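Local coordinates for alginate biosynthesis protein AlgX (PDB 4KNC) that protects the exopolysaccharide alginate from degradation as it crosses the periplasm and takes part in its O-acetylation, at residues E80-Y85 / I126-F131; V84-T88 / Y114-I118; E137-Y143 / H154-S159; Y144-D148 / T209-D213; K178-E182 / E216-G221. All blocks are in the same frame, centred on the assembly; numbering follows the deposited sequence.

Interaction 1 (E80-Y85 / I126-F131)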
# COMPACT_ATOMS: atom_id res chain seq x y z
N GLU A 80 1.31 3.50 16.31
CA GLU A 80 1.60 4.79 15.69
C GLU A 80 1.79 4.56 14.20
O GLU A 80 2.42 3.57 13.80
CB GLU A 80 2.88 5.39 16.27
CG GLU A 80 2.84 5.69 17.76
CD GLU A 80 2.14 7.01 18.06
OE1 GLU A 80 2.04 7.87 17.15
OE2 GLU A 80 1.68 7.18 19.19
N LEU A 81 1.29 5.47 13.37
CA LEU A 81 1.40 5.32 11.92
C LEU A 81 2.42 6.28 11.30
O LEU A 81 2.39 7.48 11.54
CB LEU A 81 0.02 5.50 11.26
CG LEU A 81 -0.04 5.28 9.74
CD1 LEU A 81 0.34 3.85 9.39
CD2 LEU A 81 -1.42 5.60 9.21
N VAL A 82 3.33 5.72 10.50
CA VAL A 82 4.27 6.50 9.71
C VAL A 82 3.96 6.28 8.24
O VAL A 82 3.90 5.13 7.79
CB VAL A 82 5.72 6.07 10.00
CG1 VAL A 82 6.69 6.75 9.04
CG2 VAL A 82 6.10 6.38 11.45
N VAL A 83 3.75 7.35 7.47
CA VAL A 83 3.54 7.20 6.03
C VAL A 83 4.78 7.65 5.24
O VAL A 83 5.30 8.75 5.43
CB VAL A 83 2.23 7.90 5.50
CG1 VAL A 83 2.31 8.14 4.00
CG2 VAL A 83 0.99 7.06 5.82
N VAL A 84 5.26 6.76 4.38
CA VAL A 84 6.32 7.09 3.45
C VAL A 84 5.69 7.39 2.10
O VAL A 84 5.27 6.49 1.38
CB VAL A 84 7.33 5.95 3.35
CG1 VAL A 84 8.27 6.19 2.15
CG2 VAL A 84 8.13 5.85 4.67
N TYR A 85 5.61 8.68 1.79
CA TYR A 85 4.95 9.16 0.58
C TYR A 85 6.03 9.37 -0.46
O TYR A 85 6.64 10.44 -0.53
CB TYR A 85 4.26 10.49 0.90
CG TYR A 85 3.20 10.99 -0.07
CD1 TYR A 85 2.14 10.17 -0.50
CD2 TYR A 85 3.23 12.31 -0.53
CE1 TYR A 85 1.16 10.66 -1.36
CE2 TYR A 85 2.25 12.80 -1.39
CZ TYR A 85 1.23 11.98 -1.80
OH TYR A 85 0.28 12.48 -2.65
N ILE A 126 -0.57 11.67 11.49
CA ILE A 126 0.33 10.69 10.90
C ILE A 126 1.76 11.21 10.85
O ILE A 126 2.01 12.32 10.38
CB ILE A 126 -0.14 10.32 9.47
CG1 ILE A 126 -1.53 9.65 9.53
CG2 ILE A 126 0.91 9.43 8.76
CD1 ILE A 126 -2.11 9.28 8.16
N TRP A 127 2.70 10.43 11.35
CA TRP A 127 4.10 10.79 11.30
C TRP A 127 4.57 10.66 9.87
O TRP A 127 4.44 9.59 9.27
CB TRP A 127 4.92 9.86 12.21
CG TRP A 127 4.62 10.06 13.68
CD1 TRP A 127 3.72 9.37 14.43
CD2 TRP A 127 5.21 11.04 14.55
NE1 TRP A 127 3.72 9.84 15.72
CE2 TRP A 127 4.62 10.87 15.82
CE3 TRP A 127 6.17 12.04 14.38
CZ2 TRP A 127 4.96 11.66 16.92
CZ3 TRP A 127 6.51 12.83 15.49
CH2 TRP A 127 5.91 12.63 16.74
N THR A 128 5.12 11.74 9.31
CA THR A 128 5.41 11.75 7.88
C THR A 128 6.76 12.32 7.52
O THR A 128 6.93 13.54 7.51
CB THR A 128 4.34 12.54 7.14
OG1 THR A 128 3.06 12.19 7.66
CG2 THR A 128 4.42 12.23 5.65
N PRO A 129 7.73 11.45 7.20
CA PRO A 129 9.06 11.96 6.83
C PRO A 129 8.98 12.93 5.65
O PRO A 129 8.17 12.76 4.72
CB PRO A 129 9.81 10.69 6.44
CG PRO A 129 9.16 9.62 7.24
CD PRO A 129 7.71 9.98 7.29
N ASP A 130 9.81 13.96 5.72
CA ASP A 130 9.87 14.98 4.68
C ASP A 130 11.08 14.71 3.80
O ASP A 130 12.22 14.87 4.24
CB ASP A 130 10.00 16.35 5.35
CG ASP A 130 10.06 17.49 4.36
OD1 ASP A 130 10.13 17.24 3.14
OD2 ASP A 130 10.05 18.65 4.81
N PHE A 131 10.84 14.34 2.54
CA PHE A 131 11.92 13.98 1.62
C PHE A 131 12.40 15.17 0.80
O PHE A 131 13.30 15.02 -0.03
CB PHE A 131 11.49 12.83 0.67
CG PHE A 131 11.13 11.56 1.40
CD1 PHE A 131 12.09 10.89 2.16
CD2 PHE A 131 9.84 11.05 1.37
CE1 PHE A 131 11.77 9.71 2.85
CE2 PHE A 131 9.51 9.89 2.06
CZ PHE A 131 10.48 9.22 2.80
O HOH W 1 6.60 10.48 3.88
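W127 O is approached by two groups of strand 80-85: V83 N donates a hydrogen bond to it at 3.0 Å, almost in line with the carbonyl, and V82 CA brings a CA-H contact to 3.1 Å. W127 N returns a bond to L81 O, also 3.0 Å, which completes a single bridge between V82 and W127. At the start of the strand W127 NE1 donates to E80 OE1 at 3.0 Å, with the oxygen in the ring plane but the NH arriving from above the carboxylate plane; the bend of the E80 chain at chi2 (-81°) turns its carboxylate to this edge. Beyond the bridge the backbones diverge, and one water spans the gap, donating to V83 O and P129 O and accepting from Y85 N. On one side of the strand L81 CD2 lies beside I126 CD1 (3.9 Å) and V83 CG2 meets I126 CG2. On the other, V82 CG1 packs on P129 CD and V84 CG1 on F131 CZ (3.8 Å), crossing at about a right angle. Strand 80-85 is an edge strand of the parallel sheet, with strand 293-298 beside it, in the alpha/beta fold of SGNH hydrolases.

Interaction 2 (V84-T88 / Y114-I118)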
# COMPACT_ATOMS: atom_id res chain seq x y z
N VAL A 84 5.26 6.76 4.38
CA VAL A 84 6.32 7.09 3.45
C VAL A 84 5.69 7.39 2.10
O VAL A 84 5.27 6.49 1.38
CB VAL A 84 7.33 5.95 3.35
CG1 VAL A 84 8.27 6.19 2.15
CG2 VAL A 84 8.13 5.85 4.67
N TYR A 85 5.61 8.68 1.79
CA TYR A 85 4.95 9.16 0.58
C TYR A 85 6.03 9.37 -0.46
O TYR A 85 6.64 10.44 -0.53
CB TYR A 85 4.26 10.49 0.90
CG TYR A 85 3.20 10.99 -0.07
CD1 TYR A 85 2.14 10.17 -0.50
CD2 TYR A 85 3.23 12.31 -0.53
CE1 TYR A 85 1.16 10.66 -1.36
CE2 TYR A 85 2.25 12.80 -1.39
CZ TYR A 85 1.23 11.98 -1.80
OH TYR A 85 0.28 12.48 -2.65
N GLN A 86 6.31 8.33 -1.25
CA GLN A 86 7.46 8.34 -2.15
C GLN A 86 7.36 9.50 -3.15
O GLN A 86 6.35 9.67 -3.82
CB GLN A 86 7.57 7.00 -2.90
CG GLN A 86 8.96 6.74 -3.50
CD GLN A 86 8.98 5.54 -4.45
OE1 GLN A 86 7.98 5.23 -5.10
NE2 GLN A 86 10.13 4.87 -4.53
N PRO A 87 8.39 10.34 -3.20
CA PRO A 87 8.31 11.52 -4.08
C PRO A 87 8.48 11.18 -5.56
O PRO A 87 8.95 10.10 -5.91
CB PRO A 87 9.47 12.40 -3.58
CG PRO A 87 10.45 11.41 -2.97
CD PRO A 87 9.59 10.34 -2.35
N THR A 88 8.09 12.09 -6.44
CA THR A 88 8.11 11.77 -7.87
C THR A 88 9.53 11.79 -8.45
O THR A 88 10.46 12.36 -7.88
CB THR A 88 7.17 12.69 -8.68
OG1 THR A 88 7.50 14.07 -8.44
CG2 THR A 88 5.71 12.44 -8.28
N TYR A 114 3.25 19.08 -3.10
CA TYR A 114 3.74 17.93 -2.36
C TYR A 114 3.90 18.25 -0.87
O TYR A 114 3.37 17.54 0.00
CB TYR A 114 5.07 17.46 -2.96
CG TYR A 114 5.64 16.24 -2.27
CD1 TYR A 114 6.50 16.38 -1.19
CD2 TYR A 114 5.32 14.96 -2.70
CE1 TYR A 114 7.04 15.26 -0.54
CE2 TYR A 114 5.85 13.83 -2.06
CZ TYR A 114 6.71 13.99 -0.98
OH TYR A 114 7.23 12.89 -0.34
N LEU A 115 4.60 19.35 -0.56
CA LEU A 115 4.83 19.72 0.85
C LEU A 115 3.54 19.98 1.60
O LEU A 115 3.38 19.57 2.77
CB LEU A 115 5.75 20.94 0.93
CG LEU A 115 7.21 20.65 0.60
CD1 LEU A 115 7.97 21.94 0.46
CD2 LEU A 115 7.83 19.75 1.67
N ALA A 116 2.60 20.65 0.93
CA ALA A 116 1.26 20.85 1.48
C ALA A 116 0.59 19.51 1.83
O ALA A 116 -0.07 19.38 2.87
CB ALA A 116 0.39 21.66 0.50
N THR A 117 0.76 18.52 0.95
CA THR A 117 0.20 17.19 1.19
C THR A 117 0.82 16.49 2.40
O THR A 117 0.12 15.88 3.23
CB THR A 117 0.35 16.30 -0.07
OG1 THR A 117 -0.41 16.88 -1.14
CG2 THR A 117 -0.13 14.88 0.18
N ILE A 118 2.14 16.57 2.50
CA ILE A 118 2.86 16.12 3.70
C ILE A 118 2.28 16.74 4.98
O ILE A 118 2.04 16.05 5.99
CB ILE A 118 4.36 16.52 3.59
CG1 ILE A 118 5.03 15.77 2.43
CG2 ILE A 118 5.08 16.25 4.89
CD1 ILE A 118 4.86 14.26 2.50
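Y114 and Y85 form the tight part of this contact, joined by one hydrogen bond and by their rings. Y114 OH donates to the backbone carbonyl Y85 O at 2.5 Å, a short bond that meets the oxygen nearly end-on while that oxygen lies in the plane of the Y114 ring. CG of Y114 stands anti to the backbone N (chi1 -179°), which sends the ring out from helix 107-123 until its hydroxyl arrives at the end of strand 80-85. The two tyrosine side chains run past each other in opposite directions. Their planes are 24° apart, but the rings are slid so far, with centroids separated by 5.4 Å, that they barely overlap; the closest carbons are Y85 CD2 and Y114 CE2 at 3.4 Å. One helical turn further on, T117 CG2 comes to 3.5 Å from Y85 CE2, its side chain at about a right angle to the tyrosine.

Packing is looser at the two ends. I118 CD1 reaches only to 4.0 Å from Y85 CD2, and P87 CB lies 4.1 Å from Y114 CZ. The Q86 side chain leaves the backbone away from the helix, and Q86 NE2 bonds to N244 OD1 near the proposed active site. All the touching residues are buried; the solvent side is the back of the helix, where A116 is exposed. Helix 107-123 thus lies against the C-terminal end of strand 80-85: F121 of the same helix meets the Y85 ring edge-to-face, F298 of strand 293-298 also touches Y85, and L91 of helix 89-93 packs on Y114.

Interaction 3 (E137-Y143 / H154-S159)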
# COMPACT_ATOMS: atom_id res chain seq x y z
N GLU A 137 18.09 16.70 -6.82
CA GLU A 137 19.37 16.22 -6.31
C GLU A 137 20.48 16.37 -7.34
O GLU A 137 20.23 16.38 -8.55
CB GLU A 137 19.26 14.73 -5.94
CG GLU A 137 19.25 13.83 -7.19
CD GLU A 137 19.27 12.34 -6.86
OE1 GLU A 137 19.07 11.96 -5.67
OE2 GLU A 137 19.48 11.55 -7.79
N LYS A 138 21.71 16.46 -6.85
CA LYS A 138 22.89 16.19 -7.67
C LYS A 138 23.74 15.15 -6.96
O LYS A 138 24.44 15.44 -5.99
CB LYS A 138 23.68 17.46 -7.96
CG LYS A 138 22.94 18.44 -8.85
N GLU A 139 23.64 13.91 -7.44
CA GLU A 139 24.26 12.77 -6.79
C GLU A 139 24.90 11.93 -7.87
O GLU A 139 24.41 11.91 -8.99
CB GLU A 139 23.20 11.91 -6.12
CG GLU A 139 22.53 12.58 -4.93
CD GLU A 139 23.44 12.66 -3.72
OE1 GLU A 139 24.40 11.87 -3.64
OE2 GLU A 139 23.17 13.50 -2.84
N GLU A 140 25.97 11.22 -7.53
CA GLU A 140 26.59 10.33 -8.50
C GLU A 140 25.74 9.09 -8.73
O GLU A 140 25.61 8.62 -9.85
CB GLU A 140 27.98 9.95 -8.04
CG GLU A 140 28.95 11.09 -8.18
CD GLU A 140 29.26 11.43 -9.62
OE1 GLU A 140 29.40 10.49 -10.44
OE2 GLU A 140 29.37 12.64 -9.94
N HIS A 141 25.19 8.56 -7.65
CA HIS A 141 24.25 7.44 -7.73
C HIS A 141 22.82 7.96 -7.72
O HIS A 141 22.28 8.28 -6.67
CB HIS A 141 24.47 6.48 -6.57
CG HIS A 141 25.82 5.82 -6.58
ND1 HIS A 141 26.70 5.92 -5.52
CD2 HIS A 141 26.43 5.06 -7.51
CE1 HIS A 141 27.80 5.25 -5.81
NE2 HIS A 141 27.66 4.71 -7.01
N ALA A 142 22.22 8.05 -8.91
CA ALA A 142 20.89 8.62 -9.07
C ALA A 142 19.86 7.95 -8.16
O ALA A 142 19.88 6.73 -7.99
CB ALA A 142 20.46 8.51 -10.53
N TYR A 143 18.96 8.75 -7.59
CA TYR A 143 17.91 8.23 -6.70
C TYR A 143 17.07 7.17 -7.44
O TYR A 143 16.83 6.07 -6.91
CB TYR A 143 17.05 9.41 -6.23
CG TYR A 143 15.95 9.12 -5.23
CD1 TYR A 143 14.74 8.56 -5.63
CD2 TYR A 143 16.09 9.49 -3.88
CE1 TYR A 143 13.72 8.32 -4.73
CE2 TYR A 143 15.06 9.26 -2.98
CZ TYR A 143 13.88 8.67 -3.40
OH TYR A 143 12.85 8.42 -2.52
N HIS A 154 20.48 3.00 -3.73
CA HIS A 154 20.96 4.28 -3.18
C HIS A 154 19.82 5.25 -2.84
O HIS A 154 19.83 5.89 -1.78
CB HIS A 154 21.98 4.92 -4.13
CG HIS A 154 23.36 4.32 -4.03
ND1 HIS A 154 24.25 4.67 -3.03
CD2 HIS A 154 24.00 3.42 -4.80
CE1 HIS A 154 25.37 3.99 -3.19
NE2 HIS A 154 25.24 3.22 -4.26
N GLY A 155 18.82 5.34 -3.72
CA GLY A 155 17.64 6.14 -3.46
C GLY A 155 16.90 5.67 -2.21
O GLY A 155 16.50 6.48 -1.36
N ALA A 156 16.72 4.36 -2.10
CA ALA A 156 16.08 3.76 -0.94
C ALA A 156 16.87 4.05 0.34
O ALA A 156 16.30 4.23 1.40
CB ALA A 156 15.93 2.25 -1.13
N ARG A 157 18.20 4.09 0.22
CA ARG A 157 19.08 4.30 1.36
C ARG A 157 18.96 5.74 1.88
O ARG A 157 18.76 5.97 3.08
CB ARG A 157 20.53 3.98 0.98
CG ARG A 157 21.55 4.28 2.09
CD ARG A 157 22.99 3.94 1.65
NE ARG A 157 23.97 4.37 2.64
CZ ARG A 157 24.39 5.62 2.77
NH1 ARG A 157 23.93 6.56 1.95
NH2 ARG A 157 25.28 5.94 3.72
N ARG A 158 19.06 6.70 0.96
CA ARG A 158 18.93 8.11 1.33
C ARG A 158 17.55 8.38 1.89
O ARG A 158 17.38 9.23 2.77
CB ARG A 158 19.22 9.05 0.14
CG ARG A 158 20.67 8.98 -0.38
CD ARG A 158 21.07 10.15 -1.28
NE ARG A 158 20.52 10.09 -2.64
CZ ARG A 158 21.07 9.44 -3.66
NH1 ARG A 158 20.48 9.44 -4.86
NH2 ARG A 158 22.19 8.76 -3.50
N SER A 159 16.55 7.67 1.39
CA SER A 159 15.20 7.82 1.93
C SER A 159 15.10 7.26 3.35
O SER A 159 14.48 7.85 4.25
CB SER A 159 14.19 7.12 1.01
OG SER A 159 14.26 7.66 -0.29
O HOH W 2 18.78 12.57 -3.11
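The first turns of helix 153-169 are clasped by the loop that precedes them, within the SGNH hydrolase-like domain, and R158 is the chief link between the two. Its guanidinium grips one backbone oxygen end-on: R158 NH1 lies 2.8 Å and R158 NH2 3.2 Å from H141 O, which sits in the guanidinium plane. R158 NH1 also forms a salt bridge to E137 OE1 at 3.0 Å, with the oxygen tilted from that plane, and a water joins E137 OE1 to R158 NE. The other oxygen of this carboxylate, E137 OE2, takes the Y143 N hydrogen through its syn lone pair, a bond within the loop, and also bonds to N93 ND2 of helix 89-93. E139, bent at chi2 (-73°), lays its carboxylate over one face of the guanidinium; CG sits above the centre, and the charge pair with R158 NH2 is long.

Toward the N-terminal side, the rings of H141 and H154 make an offset stack, centroids 3.9 Å apart and planes at 11°. On the other flank Y143 lies with its ring face against G155 CA, 4.0 Å from the centroid. At the far end of that ring Y143 OH donates to S159 OG (2.7 Å), which in turn donates to G155 O, itself already taken by S159 N from the opposite face of the carbonyl. The R158 charge would be expected to help keep E137 and E139 ionised, and its in-plane double grip on H141 O limits how far the guanidinium can turn.

Interaction 4 (Y144-D148 / T209-D213)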
# COMPACT_ATOMS: atom_id res chain seq x y z
N TYR A 144 16.66 7.49 -8.66
CA TYR A 144 15.81 6.61 -9.49
C TYR A 144 16.54 5.90 -10.62
O TYR A 144 17.52 6.42 -11.15
CB TYR A 144 14.66 7.41 -10.10
CG TYR A 144 13.46 7.54 -9.19
CD1 TYR A 144 12.60 6.45 -8.99
CD2 TYR A 144 13.17 8.74 -8.53
CE1 TYR A 144 11.50 6.55 -8.17
CE2 TYR A 144 12.06 8.85 -7.70
CZ TYR A 144 11.23 7.75 -7.52
OH TYR A 144 10.12 7.81 -6.71
N PHE A 145 16.05 4.72 -11.01
CA PHE A 145 16.50 4.11 -12.26
C PHE A 145 16.16 5.04 -13.43
O PHE A 145 15.17 5.79 -13.38
CB PHE A 145 15.88 2.72 -12.48
CG PHE A 145 16.48 1.63 -11.60
CD1 PHE A 145 17.68 1.01 -11.95
CD2 PHE A 145 15.83 1.23 -10.43
CE1 PHE A 145 18.22 0.01 -11.14
CE2 PHE A 145 16.36 0.24 -9.62
CZ PHE A 145 17.56 -0.38 -9.98
N LYS A 146 16.98 4.98 -14.47
CA LYS A 146 16.83 5.78 -15.70
C LYS A 146 15.49 5.63 -16.39
O LYS A 146 14.93 6.61 -16.88
CB LYS A 146 17.93 5.41 -16.71
CG LYS A 146 19.33 5.82 -16.27
CD LYS A 146 20.37 5.39 -17.30
CE LYS A 146 21.72 6.00 -17.00
NZ LYS A 146 22.70 5.62 -18.05
N GLY A 147 15.00 4.40 -16.47
CA GLY A 147 13.81 4.11 -17.24
C GLY A 147 12.86 3.19 -16.48
O GLY A 147 12.25 2.30 -17.07
N ASP A 148 12.75 3.40 -15.17
CA ASP A 148 11.92 2.55 -14.33
C ASP A 148 11.29 3.39 -13.22
O ASP A 148 11.75 4.49 -12.93
CB ASP A 148 12.75 1.40 -13.74
CG ASP A 148 11.88 0.31 -13.14
OD1 ASP A 148 11.22 -0.44 -13.91
OD2 ASP A 148 11.87 0.17 -11.90
N THR A 209 20.26 -2.44 -20.26
CA THR A 209 19.98 -2.90 -18.91
C THR A 209 20.91 -2.19 -17.94
O THR A 209 22.11 -2.10 -18.18
CB THR A 209 20.23 -4.40 -18.78
OG1 THR A 209 19.40 -5.09 -19.70
CG2 THR A 209 19.94 -4.89 -17.35
N GLN A 210 20.36 -1.68 -16.85
CA GLN A 210 21.17 -1.03 -15.81
C GLN A 210 21.65 -2.03 -14.77
O GLN A 210 20.93 -2.95 -14.37
CB GLN A 210 20.36 0.05 -15.11
CG GLN A 210 20.49 1.43 -15.70
CD GLN A 210 19.97 2.51 -14.76
OE1 GLN A 210 18.76 2.76 -14.68
NE2 GLN A 210 20.87 3.16 -14.04
N TYR A 211 22.88 -1.84 -14.31
CA TYR A 211 23.44 -2.66 -13.24
C TYR A 211 23.89 -1.75 -12.13
O TYR A 211 24.79 -0.95 -12.33
CB TYR A 211 24.63 -3.47 -13.75
CG TYR A 211 24.20 -4.64 -14.60
CD1 TYR A 211 23.90 -4.47 -15.95
CD2 TYR A 211 24.07 -5.90 -14.05
CE1 TYR A 211 23.50 -5.55 -16.72
CE2 TYR A 211 23.66 -6.98 -14.82
CZ TYR A 211 23.38 -6.80 -16.14
OH TYR A 211 22.97 -7.89 -16.89
N VAL A 212 23.23 -1.84 -10.97
CA VAL A 212 23.59 -1.01 -9.82
C VAL A 212 24.00 -1.88 -8.64
O VAL A 212 23.81 -3.10 -8.66
CB VAL A 212 22.41 -0.10 -9.39
CG1 VAL A 212 22.04 0.84 -10.51
CG2 VAL A 212 21.20 -0.95 -8.98
N ASP A 213 24.54 -1.23 -7.61
CA ASP A 213 24.95 -1.92 -6.38
C ASP A 213 23.76 -2.53 -5.64
O ASP A 213 22.76 -1.86 -5.38
CB ASP A 213 25.66 -0.94 -5.45
CG ASP A 213 26.94 -0.40 -6.04
OD1 ASP A 213 27.62 -1.16 -6.78
OD2 ASP A 213 27.28 0.78 -5.76
O HOH W 3 19.92 5.61 -12.29
O HOH W 4 16.38 1.89 -15.99
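Q210 and F145 bury the largest areas here, followed by K146, and the amide oxygen of Q210 is where the three meet. K146 N donates to Q210 OE1 at 2.9 Å, tilted 25° from the plane of the amide carbonyl. The same oxygen lies in the plane of the F145 ring, at its edge, with F145 CD1 3.4 Å away, and the ring and amide planes are 82° apart. Q210 is extended beyond CG (chi2 -165°), which carries the amide from the strand across to the loop. Two waters add to its hold: one donates to Q210 OE1 and accepts from G147 N, the other accepts from Q210 NE2 and donates to Y144 O at 2.8 Å.

Segment 144-148 belongs to the loop that supplies D148 and leads on to H150, both proposed active-site residues of this SGNH hydrolase-like domain, where D148 OD2 bonds to H150 ND1. Strand 210-220, one arm of a two-stranded antiparallel sheet, thus leans on the chain just before that aspartate. The far rim of the F145 ring turns to V212, with F145 CE1 and V212 CG2 3.8 Å apart. The extended K146 chain crosses the Q210 side chain at a slant, K146 CG lying 3.7 Å from Q210 CD, before K146 NZ reaches a salt bridge with D43.

Interaction 5 (K178-E182 / E216-G221)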
# COMPACT_ATOMS: atom_id res chain seq x y z
N LYS A 178 17.00 -2.46 20.72
CA LYS A 178 17.99 -1.87 19.83
C LYS A 178 19.05 -2.91 19.47
O LYS A 178 19.43 -3.74 20.30
CB LYS A 178 18.63 -0.65 20.48
CG LYS A 178 17.64 0.42 20.90
CD LYS A 178 16.66 0.72 19.77
CE LYS A 178 15.79 1.93 20.09
NZ LYS A 178 14.73 1.61 21.06
N LYS A 179 19.52 -2.87 18.22
CA LYS A 179 20.58 -3.76 17.74
C LYS A 179 21.48 -2.97 16.81
O LYS A 179 21.13 -1.87 16.39
CB LYS A 179 19.99 -4.95 16.96
CG LYS A 179 18.81 -5.63 17.62
CD LYS A 179 17.98 -6.42 16.62
CE LYS A 179 18.65 -7.73 16.24
NZ LYS A 179 17.88 -8.89 16.76
N GLN A 180 22.63 -3.52 16.47
CA GLN A 180 23.48 -2.89 15.48
C GLN A 180 23.33 -3.63 14.16
O GLN A 180 23.45 -4.86 14.11
CB GLN A 180 24.94 -2.95 15.89
CG GLN A 180 25.21 -2.55 17.32
CD GLN A 180 26.54 -3.06 17.81
OE1 GLN A 180 27.48 -3.25 17.03
NE2 GLN A 180 26.64 -3.31 19.11
N PHE A 181 23.08 -2.89 13.09
CA PHE A 181 23.05 -3.50 11.77
C PHE A 181 24.14 -2.94 10.88
O PHE A 181 24.52 -1.77 11.01
CB PHE A 181 21.70 -3.29 11.11
CG PHE A 181 20.55 -3.86 11.87
CD1 PHE A 181 19.90 -3.11 12.83
CD2 PHE A 181 20.11 -5.15 11.61
CE1 PHE A 181 18.82 -3.64 13.54
CE2 PHE A 181 19.03 -5.68 12.30
CZ PHE A 181 18.39 -4.92 13.27
N GLU A 182 24.62 -3.77 9.97
CA GLU A 182 25.55 -3.33 8.95
C GLU A 182 25.07 -3.75 7.56
O GLU A 182 24.62 -4.89 7.36
CB GLU A 182 26.95 -3.89 9.20
CG GLU A 182 27.61 -3.33 10.44
CD GLU A 182 28.95 -3.98 10.71
OE1 GLU A 182 29.36 -4.83 9.88
OE2 GLU A 182 29.59 -3.64 11.73
N GLU A 216 22.63 -5.87 1.18
CA GLU A 216 21.92 -6.59 2.23
C GLU A 216 22.36 -6.11 3.62
O GLU A 216 23.47 -5.59 3.79
CB GLU A 216 22.11 -8.09 2.09
CG GLU A 216 21.45 -8.64 0.82
CD GLU A 216 21.57 -10.14 0.69
OE1 GLU A 216 22.31 -10.75 1.50
OE2 GLU A 216 20.94 -10.70 -0.22
N THR A 217 21.48 -6.28 4.60
CA THR A 217 21.74 -5.81 5.96
C THR A 217 21.67 -6.96 6.95
O THR A 217 20.77 -7.80 6.87
CB THR A 217 20.71 -4.74 6.37
OG1 THR A 217 20.75 -3.65 5.43
CG2 THR A 217 21.01 -4.22 7.77
N GLU A 218 22.64 -7.01 7.85
CA GLU A 218 22.71 -8.07 8.86
C GLU A 218 22.95 -7.48 10.25
O GLU A 218 23.62 -6.44 10.41
CB GLU A 218 23.85 -9.05 8.55
CG GLU A 218 23.77 -9.72 7.19
CD GLU A 218 22.64 -10.73 7.09
OE1 GLU A 218 22.02 -10.82 6.00
OE2 GLU A 218 22.38 -11.44 8.09
N PRO A 219 22.40 -8.14 11.28
CA PRO A 219 22.78 -7.76 12.64
C PRO A 219 24.23 -8.14 12.91
O PRO A 219 24.70 -9.18 12.44
CB PRO A 219 21.84 -8.60 13.51
CG PRO A 219 21.35 -9.72 12.62
CD PRO A 219 21.34 -9.16 11.24
N VAL A 220 24.93 -7.29 13.65
CA VAL A 220 26.30 -7.57 14.07
C VAL A 220 26.46 -7.35 15.57
O VAL A 220 25.56 -6.82 16.22
CB VAL A 220 27.31 -6.70 13.31
CG1 VAL A 220 27.44 -7.16 11.88
CG2 VAL A 220 26.91 -5.23 13.39
N GLY A 221 27.60 -7.77 16.11
CA GLY A 221 27.91 -7.51 17.51
C GLY A 221 27.29 -8.47 18.51
O GLY A 221 26.90 -9.59 18.17
O HOH W 5 23.41 -6.37 17.56
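E182 places CG anti to its carbonyl carbon (chi1 -68°) and then runs straight (chi2 176°), so that its aliphatic part and carboxylate cross V220 at about a right angle. V220 CG2 lies 3.5 Å from E182 OE2 and also meets E182 CG, while V220 CG1 is turned to E182 OE1. Q180 approaches the same valine from the other side, Q180 CB standing 3.9 Å from V220 CG2.

The backbones pair beneath these side chains. E182 N donates to E218 O in the plane of that carbonyl, and E218 N donates back to E182 O, both at 2.9 Å; this is a regular antiparallel hydrogen-bonded pair. F181 and P219 form the adjacent non-hydrogen-bonded pair, their CA atoms 4.4 Å apart. Strands 180-191 and 210-220 make up a two-stranded antiparallel sheet of the SGNH hydrolase-like domain, and this is its end at the protein surface, away from the proposed catalytic residues. Toward the end of strand 210-220, V220 N donates to Q180 O, and a water accepting from Q180 N donates to V220 O at 2.6 Å.

F181 and P219 point to the opposite face from E182 and V220; there F181 CB touches T217 CG2 at 3.5 Å, and the F181 ring continues past P219 N. Helix 251-259 lies under this face, with E256 against both F181 and T217, and T217 OG1 bonds to S183 and N250.

From the N terminus, strand 80-85 opens both of the first two contacts. Interaction 2 closes first, on helix 107-123, and interaction 1 closes later, at 126-131; they share V84 and Y85, and F131 packs against Y114. Interaction 3 follows in series, a short closure of the pre-helix loop onto helix 153-169, which meets interaction 1 where F131 touches S159. Interaction 4 starts inside that closure and crosses it, running on to strand 210-220; Y144 OH also bonds to P87 O of interaction 2. Interaction 5 crosses interaction 4 in turn, pairing strands 180-191 and 210-220. The parallel-sheet edge, its helices, the proposed active-site loop and the two-stranded sheet are thus tied together.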